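Local atomic coordinates of geranyltranstransferase (Thermotoga neapolitana, PDB entry 4WK5), a protein that probably joins isoprenoid diphosphate units as a magnesium-dependent prenyltransferase of the FPP/GGPP synthase family. Residues I32-K37 with M48-T53. Residues are numbered along the deposited sequence; the frame is centred on the assembly and turned at random.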
loop_
_atom_site.group_PDB
_atom_site.type_symbol
_atom_site.label_atom_id
_atom_site.label_comp_id
_atom_site.label_asym_id
_atom_site.label_seq_id
_atom_site.Cartn_x
_atom_site.Cartn_y
_atom_site.Cartn_z
ATOM N N ILE A 32 15.982 0.771 -9.932
ATOM C CA ILE A 32 14.526 0.825 -9.980
ATOM C C ILE A 32 14.004 0.081 -11.231
ATOM O O ILE A 32 12.946 -0.548 -11.172
ATOM C CB ILE A 32 13.987 2.292 -9.896
ATOM C CG1 ILE A 32 12.526 2.288 -9.427
ATOM C CG2 ILE A 32 14.187 3.069 -11.195
ATOM C CD1 ILE A 32 11.954 3.679 -9.150
ATOM N N GLU A 33 14.744 0.108 -12.337
ATOM C CA GLU A 33 14.283 -0.625 -13.513
ATOM C C GLU A 33 14.390 -2.136 -13.316
ATOM O O GLU A 33 13.600 -2.896 -13.879
ATOM C CB GLU A 33 15.053 -0.208 -14.760
ATOM C CG GLU A 33 14.701 1.186 -15.270
ATOM C CD GLU A 33 13.230 1.364 -15.674
ATOM O OE1 GLU A 33 12.474 0.376 -15.737
ATOM O OE2 GLU A 33 12.841 2.507 -15.974
ATOM N N GLU A 34 15.364 -2.569 -12.523
ATOM C CA GLU A 34 15.476 -3.988 -12.185
ATOM C C GLU A 34 14.233 -4.462 -11.434
ATOM O O GLU A 34 13.709 -5.560 -11.699
ATOM C CB GLU A 34 16.726 -4.261 -11.343
ATOM C CG GLU A 34 18.012 -4.236 -12.120
ATOM C CD GLU A 34 19.235 -4.398 -11.235
ATOM O OE1 GLU A 34 19.100 -4.296 -9.995
ATOM O OE2 GLU A 34 20.330 -4.640 -11.785
ATOM N N LEU A 35 13.754 -3.630 -10.515
ATOM C CA LEU A 35 12.627 -4.013 -9.661
ATOM C C LEU A 35 11.296 -4.033 -10.401
ATOM O O LEU A 35 10.401 -4.809 -10.046
ATOM C CB LEU A 35 12.519 -3.068 -8.452
ATOM C CG LEU A 35 13.671 -3.186 -7.455
ATOM C CD1 LEU A 35 13.547 -2.099 -6.406
ATOM C CD2 LEU A 35 13.662 -4.553 -6.804
ATOM N N VAL A 36 11.137 -3.189 -11.416
ATOM C CA VAL A 36 9.852 -3.148 -12.124
ATOM C C VAL A 36 9.848 -3.868 -13.489
ATOM O O VAL A 36 8.835 -3.844 -14.209
ATOM C CB VAL A 36 9.356 -1.685 -12.317
ATOM C CG1 VAL A 36 9.087 -1.032 -10.959
ATOM C CG2 VAL A 36 10.344 -0.838 -13.153
ATOM N N LYS A 37 10.958 -4.514 -13.847
ATOM C CA LYS A 37 10.953 -5.435 -14.992
ATOM C C LYS A 37 9.903 -6.537 -14.795
ATOM O O LYS A 37 9.867 -7.208 -13.755
ATOM C CB LYS A 37 12.336 -6.056 -15.209
ATOM C CG LYS A 37 12.443 -6.846 -16.509
ATOM C CD LYS A 37 13.327 -8.076 -16.352
ATOM C CE LYS A 37 14.794 -7.716 -16.393
ATOM N NZ LYS A 37 15.606 -8.721 -17.169
ATOM N N MET A 48 3.459 -0.657 -14.585
ATOM C CA MET A 48 4.356 -0.275 -13.493
ATOM C C MET A 48 5.683 0.212 -14.058
ATOM O O MET A 48 6.216 1.266 -13.636
ATOM C CB MET A 48 4.574 -1.456 -12.536
ATOM C CG MET A 48 3.340 -1.755 -11.718
ATOM S SD MET A 48 3.626 -3.072 -10.529
ATOM C CE MET A 48 3.123 -4.536 -11.387
ATOM N N GLN A 49 6.226 -0.556 -15.004
ATOM C CA GLN A 49 7.500 -0.187 -15.612
ATOM C C GLN A 49 7.374 1.122 -16.363
ATOM O O GLN A 49 8.251 1.991 -16.282
ATOM C CB GLN A 49 8.003 -1.282 -16.557
ATOM C CG GLN A 49 9.327 -0.888 -17.218
ATOM C CD GLN A 49 9.741 -1.881 -18.314
ATOM O OE1 GLN A 49 9.082 -1.995 -19.357
ATOM N NE2 GLN A 49 10.796 -2.616 -18.059
ATOM N N TYR A 50 6.261 1.275 -17.067
ATOM C CA TYR A 50 6.012 2.482 -17.848
ATOM C C TYR A 50 6.079 3.724 -16.978
ATOM O O TYR A 50 6.760 4.700 -17.321
ATOM C CB TYR A 50 4.650 2.399 -18.538
ATOM C CG TYR A 50 4.246 3.652 -19.278
ATOM C CD1 TYR A 50 4.710 3.908 -20.561
ATOM C CD2 TYR A 50 3.363 4.569 -18.703
ATOM C CE1 TYR A 50 4.335 5.055 -21.246
ATOM C CE2 TYR A 50 2.978 5.732 -19.388
ATOM C CZ TYR A 50 3.470 5.960 -20.656
ATOM O OH TYR A 50 3.095 7.093 -21.349
ATOM N N SER A 51 5.369 3.702 -15.853
ATOM C CA SER A 51 5.322 4.884 -15.009
ATOM C C SER A 51 6.679 5.215 -14.400
ATOM O O SER A 51 7.003 6.386 -14.201
ATOM C CB SER A 51 4.268 4.705 -13.928
ATOM O OG SER A 51 2.987 4.838 -14.523
ATOM N N VAL A 52 7.486 4.201 -14.132
ATOM C CA VAL A 52 8.856 4.435 -13.691
ATOM C C VAL A 52 9.740 5.002 -14.816
ATOM O O VAL A 52 10.516 5.951 -14.604
ATOM C CB VAL A 52 9.475 3.136 -13.134
ATOM C CG1 VAL A 52 10.991 3.277 -12.964
ATOM C CG2 VAL A 52 8.813 2.797 -11.804
ATOM N N THR A 53 9.618 4.435 -16.015
ATOM C CA THR A 53 10.505 4.799 -17.124
ATOM C C THR A 53 10.168 6.192 -17.647
ATOM O O THR A 53 11.039 6.894 -18.176
ATOM C CB THR A 53 10.411 3.782 -18.267
ATOM O OG1 THR A 53 10.626 2.463 -17.747
ATOM C CG2 THR A 53 11.448 4.088 -19.335
#
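The carboxylate of Glu33 and the amide of Gln49 are the flat groups here, their planes turned 63° apart. They meet where helices 23-36 and 43-53 pack in the all-helical isoprenoid synthase fold. Segments 32-36 and 48-53 run nearly antiparallel (166°), their axes 9.5 Å apart. CG1 of Val52 lies over one face of the carboxylate, 3.6 Å from Glu33 OE2. Thr53 OG1 comes in front of the carboxylate, nearer OE2 than OE1, tilted toward the face opposite Val52. Gln49 CG flanks the second oxygen, 3.7 Å from Glu33 OE1. Glu33 has two conformers, so these contacts describe one of them. Beside these polar groups the packing is apolar. Val36 CG1 meets Val52 CG2 tip to tip at 3.9 Å, and Ile32 CG2 meets Val52 CG1 at 3.7 Å. Val52 serves both partners because its CG1 stands opposite the backbone N (chi1 167°) while CG2 turns to Val36. Helices 75-96 and 119-138 close this core through Ile32 and Val36. Met48 also packs on Tyr154 of the second subunit. Gln49 runs out extended, its amide NE2 near Lys37 CA. With an alanine here in place of Gln49, Glu33 OE1 would probably lose its CG neighbour and Lys37 the amide's loose contact. Thr53 OG1 lies 2.8 Å from Glu33 OE2 and equally 2.8 Å from Gln49 O, one turn back, with a single proton for the two acceptors.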